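Local coordinates for protein putative NADH-flavin reductase (Lactobacillus casei ATCC 334, PDB 3H2S) that binds NADPH in a Rossmann-type domain and probably works as an NAD(P)H-dependent oxidoreductase, perhaps a flavin reductase, at residues L6-R11 against D39-T44; R21-E26 against Q199-T204; D84-L89 against A100-G105; E160-G165 against G190-A195. All blocks are in the same frame, centred on the assembly; numbering follows the deposited sequence.

In the fold
The four contacts are spread through one Rossmann-type domain whose mostly parallel sheet is flanked by helices, their centres 16 to 19 Å apart. Contact 1 opens the chain order at the loop between strand 2-6 and helix 11-22; contact 2 takes the far end of that helix and ties it to the end of helix 189-201, and its segments alternate with those of contact 1. Contacts 3 and 4 both fall in the span that contact 2 closes, and contact 4 uses the start of helix 189-201. Three touch NADPH, contact 1 at the phosphates and adenosine ribose, contact 3 at the adenine and nicotinamide ribose, contact 4 at the nicotinamide end; contact 2 lies away from it.

Contact 1 of 4, residues L6-R11 against D39-T44. With NDP (NADPH dihydro-nicotinamide-adenine-dinucleotide phosphate), chain C.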
# COMPACT_ATOMS: atom_id res chain seq x y z
N LEU A 6 13.32 -11.96 -0.06
CA LEU A 6 12.09 -12.32 0.64
C LEU A 6 11.45 -13.51 -0.07
O LEU A 6 11.46 -13.57 -1.29
CB LEU A 6 11.12 -11.14 0.65
CG LEU A 6 11.23 -10.00 1.68
CD1 LEU A 6 12.64 -9.65 2.09
CD2 LEU A 6 10.46 -8.77 1.19
N GLY A 7 10.99 -14.49 0.69
CA GLY A 7 10.54 -15.74 0.09
C GLY A 7 11.72 -16.52 -0.50
O GLY A 7 11.56 -17.24 -1.48
N ALA A 8 12.85 -16.46 0.19
CA ALA A 8 14.09 -17.13 -0.23
C ALA A 8 13.99 -18.66 -0.28
O ALA A 8 14.69 -19.30 -1.06
CB ALA A 8 15.26 -16.70 0.68
N THR A 9 13.08 -19.24 0.50
CA THR A 9 12.89 -20.70 0.52
C THR A 9 11.92 -21.20 -0.56
O THR A 9 11.81 -22.42 -0.78
CB THR A 9 12.40 -21.19 1.90
OG1 THR A 9 11.19 -20.50 2.26
CG2 THR A 9 13.48 -20.94 2.94
N GLY A 10 11.30 -20.27 -1.27
CA GLY A 10 10.33 -20.61 -2.32
C GLY A 10 10.99 -21.12 -3.59
O GLY A 10 12.22 -21.20 -3.69
N ARG A 11 10.18 -21.38 -4.61
CA ARG A 11 10.69 -21.89 -5.89
C ARG A 11 11.52 -20.81 -6.60
O ARG A 11 12.68 -21.05 -6.92
CB ARG A 11 9.53 -22.35 -6.78
CG ARG A 11 8.64 -23.44 -6.10
CD ARG A 11 7.32 -23.64 -6.82
NE ARG A 11 7.52 -24.08 -8.19
CZ ARG A 11 7.31 -23.32 -9.27
NH1 ARG A 11 6.86 -22.08 -9.14
NH2 ARG A 11 7.53 -23.83 -10.47
N ASP A 39 18.03 -26.77 4.29
CA ASP A 39 17.95 -27.79 3.25
C ASP A 39 17.97 -27.22 1.83
O ASP A 39 18.52 -27.84 0.92
CB ASP A 39 16.72 -28.68 3.45
N ARG A 40 17.36 -26.07 1.59
CA ARG A 40 17.19 -25.55 0.22
C ARG A 40 18.27 -24.55 -0.18
O ARG A 40 18.44 -24.25 -1.36
CB ARG A 40 15.80 -24.94 0.03
CG ARG A 40 14.69 -25.97 0.10
CD ARG A 40 13.31 -25.35 -0.00
NE ARG A 40 12.28 -26.39 0.04
CZ ARG A 40 10.97 -26.16 -0.00
NH1 ARG A 40 10.50 -24.93 -0.15
NH2 ARG A 40 10.12 -27.18 0.09
N LEU A 41 18.87 -23.91 0.84
CA LEU A 41 19.75 -22.79 0.58
C LEU A 41 21.18 -23.16 0.94
O LEU A 41 22.13 -22.78 0.25
CB LEU A 41 19.31 -21.55 1.37
CG LEU A 41 17.87 -21.09 1.15
CD1 LEU A 41 17.58 -19.84 1.99
CD2 LEU A 41 17.60 -20.85 -0.33
N GLY A 42 21.32 -23.98 1.98
CA GLY A 42 22.62 -24.39 2.45
C GLY A 42 22.98 -23.71 3.75
O GLY A 42 22.52 -22.60 4.04
N ALA A 43 23.81 -24.38 4.55
CA ALA A 43 24.16 -23.90 5.87
C ALA A 43 24.89 -22.57 5.78
O ALA A 43 24.95 -21.82 6.75
CB ALA A 43 25.03 -24.93 6.59
N THR A 44 25.42 -22.27 4.59
CA THR A 44 26.35 -21.17 4.43
C THR A 44 25.65 -19.86 4.07
O THR A 44 26.31 -18.85 3.82
CB THR A 44 27.41 -21.51 3.39
PA NDP C . 6.48 -20.28 -3.55
O1A NDP C . 5.03 -20.80 -3.35
O2A NDP C . 7.54 -21.27 -3.91
O5B NDP C . 6.66 -19.70 -1.97
C5B NDP C . 7.11 -18.33 -2.03
C4B NDP C . 7.69 -17.89 -0.63
O4B NDP C . 6.63 -17.31 0.12
C3B NDP C . 8.19 -19.09 0.24
O3B NDP C . 9.50 -18.78 0.60
C2B NDP C . 7.21 -19.05 1.48
O2B NDP C . 7.72 -19.47 2.70
C1B NDP C . 6.90 -17.52 1.48
N9A NDP C . 5.64 -17.25 2.20
C8A NDP C . 4.36 -17.67 1.76
N7A NDP C . 3.38 -17.27 2.57
C5A NDP C . 4.04 -16.53 3.58
C6A NDP C . 3.50 -15.84 4.68
N6A NDP C . 2.16 -15.90 4.91
N1A NDP C . 4.38 -15.41 5.66
C2A NDP C . 5.70 -15.38 5.33
N3A NDP C . 6.32 -15.84 4.20
C4A NDP C . 5.44 -16.49 3.36
O3 NDP C . 6.21 -19.33 -4.78
PN NDP C . 6.75 -19.09 -6.29
O1N NDP C . 8.29 -19.07 -6.26
O2N NDP C . 6.18 -20.25 -7.05
O5D NDP C . 6.27 -17.63 -6.86
C5D NDP C . 7.07 -16.46 -6.72
C4D NDP C . 6.32 -15.31 -7.41
O4D NDP C . 5.99 -15.79 -8.70
C3D NDP C . 5.01 -14.80 -6.75
O3D NDP C . 4.87 -13.44 -6.96
C2D NDP C . 3.94 -15.65 -7.52
O2D NDP C . 2.70 -14.99 -7.59
C1D NDP C . 4.62 -15.61 -8.94
N1N NDP C . 4.00 -16.57 -9.85
C2N NDP C . 3.26 -16.01 -10.98
C3N NDP C . 2.43 -17.02 -11.77
C7N NDP C . 2.15 -16.48 -13.16
O7N NDP C . 1.85 -15.30 -13.30
N7N NDP C . 2.06 -17.37 -14.22
C4N NDP C . 2.84 -18.48 -11.75
C5N NDP C . 3.34 -18.97 -10.42
C6N NDP C . 4.01 -17.98 -9.49
P2B NDP C . 7.86 -21.06 3.02
O1X NDP C . 9.00 -21.67 2.14
O2X NDP C . 8.43 -21.16 4.49
O3X NDP C . 6.57 -21.79 2.82
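Arg-40 reaches from the end of helix 34-40 to the loop that grips NADPH, its NH1 giving a hydrogen bond to Thr-9 O at 2.9 Å (159°). The acceptor lies at the edge of the guanidinium, near its plane, and the chain, extended from CG to NE, lets the group reach it. Beside it, Leu-41 CD1 rests 4.1 Å from Ala-8 CB, a small methyl suited to this buried seam. On the cofactor side, Thr-9 OG1 accepts a hydrogen bond from the ribose hydroxyl O3B of NADPH, and Gly-7 and Gly-10 are glycines where a CB would run into the adenosine ribose.

Arg-11 follows the diphosphate with its whole length. Its CB is 3.5 Å from NADPH O1N, its CG 3.3 Å from O2A, and its CD packs near O2N. A bend at chi3 (61°) then turns the guanidinium back, and NH1 donates to NADPH O2N at 2.9 Å, while NH2 bonds to Phe-162 O. The backbone Arg-11 N also binds O2A, at 2.7 Å, from the start of helix 11-22. A leucine in place of Arg-11 would probably leave O2N without its positive partner and take from Phe-162 O the NH2 that bonds it. This is the Gly-x-x-Gly-x-x-Gly dinucleotide-binding loop, set after strand 2-6, with Leu-41 and Ala-8 both packed on Ala-29 of strand 26-31 and Val-17 of helix 11-22.

Contact 2 of 4, residues R21-E26 against Q199-T204; sequences RRRGHE and QLEHPT
Arg-23 and Glu-201 each stand at the end of a helix, 11-22 and 189-201, with their CA atoms 9.5 Å apart, so long side chains must bridge the backbones. Helix 11-22 stops in a Schellman motif whose C-prime residue is Gly-24, a glycine suited to the positive phi it adopts, and the turn brings His-25 round to the same partner.

Glu-201 extends beyond CG, and its CG, anti to the carbonyl carbon (chi1 -69°), heads for the two basic residues. Arg-23 NH1 donates to Glu-201 OE1 in a salt bridge of 2.9 Å (148°), arriving from above the carboxylate plane. The other oxygen, OE2, faces the edge of the imidazole, 3.0 Å from His-25 CE1, with ring and carboxylate planes turned 73° apart. Over one face of that ring, offset toward the rim, sits Arg-23 O, 3.3 Å above its plane.

Arg-23 does not depend on this carboxylate alone: its NE makes a salt bridge to Glu-19, and NH1 makes another to Asp-198. With an alanine in place of Glu-201, Arg-23 would probably keep those partners, but the edge of His-25 would lose its carboxylate and the helix ends one of their ionic ties. Three acids thus surround one guanidinium at the surface, and the nearby carboxylate may also favour a protonated imidazole at His-25.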
# COMPACT_ATOMS: atom_id res chain seq x y z
N ARG A 21 24.48 -16.04 -5.40
CA ARG A 21 25.73 -16.59 -4.89
C ARG A 21 26.69 -16.90 -6.02
O ARG A 21 27.91 -16.69 -5.89
CB ARG A 21 25.49 -17.85 -4.05
CG ARG A 21 24.81 -17.55 -2.73
CD ARG A 21 24.42 -18.84 -2.02
NE ARG A 21 25.51 -19.35 -1.20
CZ ARG A 21 25.85 -20.63 -1.12
NH1 ARG A 21 25.18 -21.54 -1.82
NH2 ARG A 21 26.83 -21.00 -0.31
N ARG A 22 26.16 -17.41 -7.13
CA ARG A 22 27.00 -17.69 -8.30
C ARG A 22 27.69 -16.40 -8.74
O ARG A 22 28.86 -16.40 -9.13
CB ARG A 22 26.18 -18.27 -9.45
CG ARG A 22 27.03 -18.68 -10.66
CD ARG A 22 26.20 -19.43 -11.70
NE ARG A 22 25.47 -18.53 -12.60
CZ ARG A 22 26.03 -17.68 -13.45
NH1 ARG A 22 27.35 -17.49 -13.46
NH2 ARG A 22 25.27 -16.91 -14.22
N ARG A 23 26.96 -15.29 -8.62
CA ARG A 23 27.43 -14.01 -9.12
C ARG A 23 28.18 -13.21 -8.06
O ARG A 23 28.40 -12.01 -8.22
CB ARG A 23 26.24 -13.19 -9.64
CG ARG A 23 25.67 -13.73 -10.93
CD ARG A 23 24.69 -12.73 -11.55
NE ARG A 23 23.93 -13.37 -12.61
CZ ARG A 23 23.27 -12.72 -13.55
NH1 ARG A 23 23.42 -11.40 -13.70
NH2 ARG A 23 22.56 -13.40 -14.44
N GLY A 24 28.49 -13.85 -6.93
CA GLY A 24 29.40 -13.27 -5.94
C GLY A 24 28.77 -12.23 -5.03
O GLY A 24 29.47 -11.38 -4.47
N HIS A 25 27.46 -12.28 -4.86
CA HIS A 25 26.77 -11.35 -3.97
C HIS A 25 26.52 -11.96 -2.59
O HIS A 25 26.41 -13.19 -2.45
CB HIS A 25 25.47 -10.87 -4.61
CG HIS A 25 25.68 -10.08 -5.85
ND1 HIS A 25 25.47 -10.61 -7.11
CD2 HIS A 25 26.29 -8.88 -6.04
CE1 HIS A 25 25.85 -9.72 -8.02
NE2 HIS A 25 26.39 -8.69 -7.40
N GLU A 26 26.49 -11.10 -1.58
CA GLU A 26 26.19 -11.53 -0.21
C GLU A 26 24.68 -11.61 -0.04
O GLU A 26 23.98 -10.63 -0.25
CB GLU A 26 26.76 -10.52 0.79
CG GLU A 26 26.55 -10.95 2.24
CD GLU A 26 26.91 -9.85 3.22
OE1 GLU A 26 27.50 -8.84 2.79
OE2 GLU A 26 26.58 -10.00 4.42
N GLN A 199 18.98 -7.46 -13.87
CA GLN A 199 18.48 -6.13 -13.51
C GLN A 199 19.22 -5.55 -12.31
O GLN A 199 19.49 -4.36 -12.27
CB GLN A 199 16.97 -6.18 -13.24
CG GLN A 199 16.13 -6.31 -14.49
CD GLN A 199 16.24 -5.10 -15.41
OE1 GLN A 199 16.41 -3.98 -14.95
NE2 GLN A 199 16.24 -5.34 -16.71
N LEU A 200 19.47 -6.38 -11.30
CA LEU A 200 20.20 -5.91 -10.12
C LEU A 200 21.60 -5.39 -10.50
O LEU A 200 22.06 -4.37 -9.98
CB LEU A 200 20.32 -7.04 -9.10
CG LEU A 200 19.44 -6.99 -7.84
CD1 LEU A 200 18.23 -6.10 -7.99
CD2 LEU A 200 19.09 -8.39 -7.34
N GLU A 201 22.27 -6.10 -11.40
CA GLU A 201 23.64 -5.74 -11.78
C GLU A 201 23.66 -4.61 -12.79
O GLU A 201 24.55 -3.76 -12.74
CB GLU A 201 24.42 -6.96 -12.30
CG GLU A 201 24.73 -7.98 -11.21
CD GLU A 201 25.63 -9.11 -11.69
OE1 GLU A 201 25.52 -9.51 -12.88
OE2 GLU A 201 26.50 -9.56 -10.90
N HIS A 202 22.65 -4.56 -13.64
CA HIS A 202 22.53 -3.50 -14.65
C HIS A 202 21.08 -3.07 -14.80
O HIS A 202 20.37 -3.59 -15.66
CB HIS A 202 23.05 -3.99 -16.00
CG HIS A 202 24.54 -4.03 -16.12
ND1 HIS A 202 25.20 -3.71 -17.28
CD2 HIS A 202 25.49 -4.47 -15.25
CE1 HIS A 202 26.50 -3.90 -17.12
NE2 HIS A 202 26.70 -4.35 -15.89
N PRO A 203 20.59 -2.23 -13.87
CA PRO A 203 19.16 -1.91 -13.89
C PRO A 203 18.78 -1.13 -15.15
O PRO A 203 19.41 -0.14 -15.47
CB PRO A 203 18.96 -1.03 -12.64
CG PRO A 203 20.23 -1.05 -11.89
CD PRO A 203 21.31 -1.57 -12.78
N THR A 204 17.88 -1.69 -15.94
CA THR A 204 17.38 -0.99 -17.12
C THR A 204 15.88 -0.71 -16.99
O THR A 204 15.34 0.13 -17.70
CB THR A 204 17.66 -1.79 -18.41
OG1 THR A 204 16.99 -1.16 -19.51
CG2 THR A 204 17.15 -3.19 -18.30

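Contact 3 of 4, residues D84-L89 against A100-G105. With NDP (NADPH dihydro-nicotinamide-adenine-dinucleotide phosphate), chain C.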
# COMPACT_ATOMS: atom_id res chain seq x y z
N ASP A 84 0.08 -6.45 0.58
CA ASP A 84 0.62 -6.02 1.87
C ASP A 84 2.14 -6.16 1.97
O ASP A 84 2.81 -5.29 2.52
CB ASP A 84 -0.06 -6.78 3.02
CG ASP A 84 -1.50 -6.32 3.27
OD1 ASP A 84 -1.92 -5.25 2.76
OD2 ASP A 84 -2.23 -7.06 3.96
N PHE A 85 2.69 -7.27 1.50
CA PHE A 85 4.16 -7.42 1.55
C PHE A 85 4.81 -6.27 0.75
O PHE A 85 5.86 -5.76 1.14
CB PHE A 85 4.60 -8.74 0.93
CG PHE A 85 4.10 -9.97 1.67
CD1 PHE A 85 4.22 -10.06 3.05
CD2 PHE A 85 3.76 -11.11 0.96
CE1 PHE A 85 3.96 -11.25 3.71
CE2 PHE A 85 3.48 -12.31 1.63
CZ PHE A 85 3.54 -12.35 3.01
N ALA A 86 4.27 -5.98 -0.44
CA ALA A 86 4.86 -4.96 -1.29
C ALA A 86 4.75 -3.56 -0.69
O ALA A 86 5.71 -2.78 -0.77
CB ALA A 86 4.23 -5.00 -2.70
N THR A 87 3.56 -3.20 -0.20
CA THR A 87 3.38 -1.87 0.40
C THR A 87 4.32 -1.72 1.58
O THR A 87 4.85 -0.64 1.83
CB THR A 87 1.92 -1.62 0.86
OG1 THR A 87 1.58 -2.53 1.92
CG2 THR A 87 0.91 -1.78 -0.32
N HIS A 88 4.49 -2.80 2.36
CA HIS A 88 5.38 -2.73 3.51
C HIS A 88 6.82 -2.51 3.06
O HIS A 88 7.55 -1.68 3.62
CB HIS A 88 5.29 -4.00 4.37
CG HIS A 88 6.08 -3.91 5.63
ND1 HIS A 88 5.88 -2.92 6.57
CD2 HIS A 88 7.21 -4.56 6.02
CE1 HIS A 88 6.77 -3.03 7.53
NE2 HIS A 88 7.62 -4.00 7.21
N LEU A 89 7.26 -3.31 2.09
CA LEU A 89 8.63 -3.16 1.56
C LEU A 89 8.91 -1.75 1.03
O LEU A 89 9.95 -1.15 1.34
CB LEU A 89 8.91 -4.20 0.47
CG LEU A 89 10.35 -4.17 -0.08
CD1 LEU A 89 11.41 -4.14 1.04
CD2 LEU A 89 10.61 -5.33 -1.05
N ALA A 100 14.70 -2.52 -5.57
CA ALA A 100 13.73 -3.53 -5.16
C ALA A 100 13.09 -4.16 -6.38
O ALA A 100 12.38 -3.48 -7.13
CB ALA A 100 12.66 -2.89 -4.28
N VAL A 101 13.31 -5.46 -6.57
CA VAL A 101 12.66 -6.19 -7.65
C VAL A 101 11.46 -6.97 -7.14
O VAL A 101 11.58 -7.80 -6.24
CB VAL A 101 13.65 -7.14 -8.38
CG1 VAL A 101 12.93 -7.96 -9.48
CG2 VAL A 101 14.80 -6.35 -8.96
N PHE A 102 10.32 -6.75 -7.77
CA PHE A 102 9.08 -7.46 -7.40
C PHE A 102 8.71 -8.40 -8.53
O PHE A 102 8.71 -8.00 -9.71
CB PHE A 102 7.93 -6.46 -7.18
CG PHE A 102 8.16 -5.53 -6.04
CD1 PHE A 102 7.63 -5.82 -4.80
CD2 PHE A 102 8.92 -4.38 -6.20
CE1 PHE A 102 7.86 -4.98 -3.71
CE2 PHE A 102 9.20 -3.55 -5.11
CZ PHE A 102 8.66 -3.85 -3.86
N ILE A 103 8.51 -9.67 -8.19
CA ILE A 103 7.96 -10.62 -9.13
C ILE A 103 6.44 -10.46 -9.13
O ILE A 103 5.78 -10.62 -8.09
CB ILE A 103 8.29 -12.08 -8.80
CG1 ILE A 103 9.83 -12.31 -8.73
CG2 ILE A 103 7.67 -12.99 -9.84
CD1 ILE A 103 10.21 -13.75 -8.41
N LEU A 104 5.88 -10.20 -10.30
CA LEU A 104 4.46 -9.92 -10.43
C LEU A 104 3.76 -11.11 -11.07
O LEU A 104 4.28 -12.23 -11.05
CB LEU A 104 4.26 -8.63 -11.24
CG LEU A 104 4.86 -7.38 -10.59
CD1 LEU A 104 4.81 -6.19 -11.55
CD2 LEU A 104 4.18 -7.04 -9.27
N GLY A 105 2.53 -10.91 -11.52
CA GLY A 105 1.76 -11.98 -12.12
C GLY A 105 1.62 -11.80 -13.61
O GLY A 105 1.87 -10.71 -14.15
PA NDP C . 6.48 -20.28 -3.55
O1A NDP C . 5.03 -20.80 -3.35
O2A NDP C . 7.54 -21.27 -3.91
O5B NDP C . 6.66 -19.70 -1.97
C5B NDP C . 7.11 -18.33 -2.03
C4B NDP C . 7.69 -17.89 -0.63
O4B NDP C . 6.63 -17.31 0.12
C3B NDP C . 8.19 -19.09 0.24
O3B NDP C . 9.50 -18.78 0.60
C2B NDP C . 7.21 -19.05 1.48
O2B NDP C . 7.72 -19.47 2.70
C1B NDP C . 6.90 -17.52 1.48
N9A NDP C . 5.64 -17.25 2.20
C8A NDP C . 4.36 -17.67 1.76
N7A NDP C . 3.38 -17.27 2.57
C5A NDP C . 4.04 -16.53 3.58
C6A NDP C . 3.50 -15.84 4.68
N6A NDP C . 2.16 -15.90 4.91
N1A NDP C . 4.38 -15.41 5.66
C2A NDP C . 5.70 -15.38 5.33
N3A NDP C . 6.32 -15.84 4.20
C4A NDP C . 5.44 -16.49 3.36
O3 NDP C . 6.21 -19.33 -4.78
PN NDP C . 6.75 -19.09 -6.29
O1N NDP C . 8.29 -19.07 -6.26
O2N NDP C . 6.18 -20.25 -7.05
O5D NDP C . 6.27 -17.63 -6.86
C5D NDP C . 7.07 -16.46 -6.72
C4D NDP C . 6.32 -15.31 -7.41
O4D NDP C . 5.99 -15.79 -8.70
C3D NDP C . 5.01 -14.80 -6.75
O3D NDP C . 4.87 -13.44 -6.96
C2D NDP C . 3.94 -15.65 -7.52
O2D NDP C . 2.70 -14.99 -7.59
C1D NDP C . 4.62 -15.61 -8.94
N1N NDP C . 4.00 -16.57 -9.85
C2N NDP C . 3.26 -16.01 -10.98
C3N NDP C . 2.43 -17.02 -11.77
C7N NDP C . 2.15 -16.48 -13.16
O7N NDP C . 1.85 -15.30 -13.30
N7N NDP C . 2.06 -17.37 -14.22
C4N NDP C . 2.84 -18.48 -11.75
C5N NDP C . 3.34 -18.97 -10.42
C6N NDP C . 4.01 -17.98 -9.49
P2B NDP C . 7.86 -21.06 3.02
O1X NDP C . 9.00 -21.67 2.14
O2X NDP C . 8.43 -21.16 4.49
O3X NDP C . 6.57 -21.79 2.82
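Phe-102, pointing from strand 99-103 toward helix 80-91, is met there by Leu-89 and Ala-86, one helical turn apart. The contact is wholly apolar. Leu-89 places its CG opposite the backbone N (chi1 -176°), which carries CD2 down to the far end of the ring, 3.7 Å from Phe-102 CZ. Ala-86 CB touches the adjoining corner at 3.8 Å from Phe-102 CE1. Both methyl groups approach the ring at a slant. The small alanine lets helix and strand come close, their CA atoms at Ala-86 and Phe-102 being 7.8 Å apart, and the large flat phenylalanine fills the interval; its other neighbours include Leu-145 of helix 132-145 and Trp-153.

Phe-85 points its ring edge at the adenine, with CZ 3.9 Å from NADPH C6A, and Ile-103 CG2 lies 3.5 Å from the ribose oxygen O4D of NADPH. Asp-84 makes a salt bridge to Arg-94 of the second subunit, so helix 80-91 also faces the dimer partner. A helix packed on the following strand through aliphatic groups laid against an aromatic ring is the core of a beta-alpha-beta crossover, here strand 65-68, helix 80-91 and strand 99-103, a unit of the Rossmann fold.

Contact 4 of 4, residues E160-G165 against G190-A195. With NDP (NADPH dihydro-nicotinamide-adenine-dinucleotide phosphate), chain C.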
# COMPACT_ATOMS: atom_id res chain seq x y z
N GLU A 160 3.05 -17.09 -18.74
CA GLU A 160 1.89 -17.79 -18.20
C GLU A 160 2.30 -18.99 -17.34
O GLU A 160 1.65 -19.28 -16.32
CB GLU A 160 1.00 -18.24 -19.35
CG GLU A 160 0.23 -19.53 -19.10
CD GLU A 160 -1.14 -19.52 -19.74
OE1 GLU A 160 -1.56 -18.44 -20.23
OE2 GLU A 160 -1.81 -20.58 -19.74
N ALA A 161 3.37 -19.67 -17.73
CA ALA A 161 3.83 -20.84 -16.99
C ALA A 161 5.16 -20.56 -16.30
O ALA A 161 6.10 -20.09 -16.94
CB ALA A 161 3.93 -22.07 -17.90
N PHE A 162 5.25 -20.90 -15.02
CA PHE A 162 6.45 -20.62 -14.22
C PHE A 162 7.02 -21.90 -13.58
O PHE A 162 7.13 -22.01 -12.35
CB PHE A 162 6.10 -19.56 -13.16
CG PHE A 162 7.29 -18.92 -12.50
CD1 PHE A 162 8.57 -19.08 -13.01
CD2 PHE A 162 7.11 -18.13 -11.36
CE1 PHE A 162 9.65 -18.44 -12.41
CE2 PHE A 162 8.18 -17.51 -10.75
CZ PHE A 162 9.46 -17.68 -11.27
N PRO A 163 7.42 -22.88 -14.41
CA PRO A 163 7.90 -24.17 -13.91
C PRO A 163 9.27 -24.07 -13.25
O PRO A 163 10.06 -23.17 -13.56
CB PRO A 163 8.00 -25.01 -15.20
CG PRO A 163 8.22 -24.00 -16.28
CD PRO A 163 7.37 -22.84 -15.88
N SER A 164 9.58 -25.02 -12.38
CA SER A 164 10.93 -25.13 -11.83
C SER A 164 11.86 -25.64 -12.91
O SER A 164 11.46 -26.43 -13.75
CB SER A 164 10.94 -26.10 -10.64
OG SER A 164 12.26 -26.50 -10.35
N GLY A 165 13.06 -25.06 -12.99
CA GLY A 165 14.04 -25.55 -13.95
C GLY A 165 15.32 -24.74 -13.94
O GLY A 165 15.32 -23.61 -13.49
N GLY A 190 14.98 -20.83 -12.94
CA GLY A 190 16.37 -20.49 -13.22
C GLY A 190 16.51 -19.26 -14.10
O GLY A 190 17.31 -18.37 -13.81
N ASN A 191 15.69 -19.18 -15.13
CA ASN A 191 15.74 -18.05 -16.07
C ASN A 191 15.18 -16.74 -15.51
O ASN A 191 15.77 -15.66 -15.70
CB ASN A 191 15.04 -18.41 -17.39
CG ASN A 191 15.96 -19.15 -18.33
OD1 ASN A 191 17.17 -18.95 -18.29
ND2 ASN A 191 15.41 -20.10 -19.08
N MSE A 192 14.14 -16.86 -14.68
CA MSE A 192 13.69 -15.73 -13.89
C MSE A 192 14.82 -15.22 -13.00
O MSE A 192 15.01 -14.00 -12.89
CB MSE A 192 12.46 -16.11 -13.04
CG MSE A 192 12.02 -15.01 -12.08
SE MSE A 192 11.42 -13.37 -13.01
CE MSE A 192 9.71 -14.03 -13.68
N ALA A 193 15.57 -16.13 -12.39
CA ALA A 193 16.70 -15.73 -11.56
C ALA A 193 17.75 -14.95 -12.39
O ALA A 193 18.28 -13.95 -11.91
CB ALA A 193 17.36 -16.94 -10.88
N LEU A 194 18.06 -15.44 -13.58
CA LEU A 194 18.96 -14.72 -14.50
C LEU A 194 18.47 -13.30 -14.71
O LEU A 194 19.25 -12.35 -14.66
CB LEU A 194 19.06 -15.42 -15.87
CG LEU A 194 19.81 -16.75 -16.00
CD1 LEU A 194 19.98 -17.09 -17.49
CD2 LEU A 194 21.15 -16.70 -15.29
N ALA A 195 17.19 -13.17 -15.06
CA ALA A 195 16.59 -11.87 -15.37
C ALA A 195 16.63 -10.91 -14.18
O ALA A 195 16.88 -9.72 -14.33
CB ALA A 195 15.13 -12.06 -15.87
PA NDP C . 6.48 -20.28 -3.55
O1A NDP C . 5.03 -20.80 -3.35
O2A NDP C . 7.54 -21.27 -3.91
O5B NDP C . 6.66 -19.70 -1.97
C5B NDP C . 7.11 -18.33 -2.03
C4B NDP C . 7.69 -17.89 -0.63
O4B NDP C . 6.63 -17.31 0.12
C3B NDP C . 8.19 -19.09 0.24
O3B NDP C . 9.50 -18.78 0.60
C2B NDP C . 7.21 -19.05 1.48
O2B NDP C . 7.72 -19.47 2.70
C1B NDP C . 6.90 -17.52 1.48
N9A NDP C . 5.64 -17.25 2.20
C8A NDP C . 4.36 -17.67 1.76
N7A NDP C . 3.38 -17.27 2.57
C5A NDP C . 4.04 -16.53 3.58
C6A NDP C . 3.50 -15.84 4.68
N6A NDP C . 2.16 -15.90 4.91
N1A NDP C . 4.38 -15.41 5.66
C2A NDP C . 5.70 -15.38 5.33
N3A NDP C . 6.32 -15.84 4.20
C4A NDP C . 5.44 -16.49 3.36
O3 NDP C . 6.21 -19.33 -4.78
PN NDP C . 6.75 -19.09 -6.29
O1N NDP C . 8.29 -19.07 -6.26
O2N NDP C . 6.18 -20.25 -7.05
O5D NDP C . 6.27 -17.63 -6.86
C5D NDP C . 7.07 -16.46 -6.72
C4D NDP C . 6.32 -15.31 -7.41
O4D NDP C . 5.99 -15.79 -8.70
C3D NDP C . 5.01 -14.80 -6.75
O3D NDP C . 4.87 -13.44 -6.96
C2D NDP C . 3.94 -15.65 -7.52
O2D NDP C . 2.70 -14.99 -7.59
C1D NDP C . 4.62 -15.61 -8.94
N1N NDP C . 4.00 -16.57 -9.85
C2N NDP C . 3.26 -16.01 -10.98
C3N NDP C . 2.43 -17.02 -11.77
C7N NDP C . 2.15 -16.48 -13.16
O7N NDP C . 1.85 -15.30 -13.30
N7N NDP C . 2.06 -17.37 -14.22
C4N NDP C . 2.84 -18.48 -11.75
C5N NDP C . 3.34 -18.97 -10.42
C6N NDP C . 4.01 -17.98 -9.49
P2B NDP C . 7.86 -21.06 3.02
O1X NDP C . 9.00 -21.67 2.14
O2X NDP C . 8.43 -21.16 4.49
O3X NDP C . 6.57 -21.79 2.82
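Phe-162 and Met-192, a selenomethionine in this crystal, make the apolar part of the contact. Phe-162 CE1 lies 3.7 Å from Met-192 CB and Phe-162 CZ lies 3.8 Å from Met-192 CG, the two side chains crossing at about a right angle. With CG turned away from the backbone N (chi1 -165°), the ring of Phe-162 extends toward helix 189-201. Met-192 is flexible enough to bend at both chi2 and chi3, and its side chain packs against Ile-156, Pro-158 and Val-212.

The polar tie is between main chains. Gly-190 N, in the first turn of helix 189-201, donates to Gly-165 O at 2.9 Å, approaching almost straight in line with the carbonyl (167° at the oxygen), although the angle at its hydrogen is only 135°. Gly-190 has to be a glycine, since a CB would lie 2.6 Å from Gly-165 O.

The third set of contacts is with NADPH. Phe-162 CB is 3.7 Å from C4N, the carbon that carries the hydride, and its CE2 brings the ring edge to 3.5 Å from the ribose oxygen O4D. Glu-160 O comes within 2.9 Å of the carboxamide N7N. A loop after strand 153-158, packed against helix 189-201 and laid along the nicotinamide, is consistent with the cofactor end of the active-site cleft in short-chain-dehydrogenase-like Rossmann proteins.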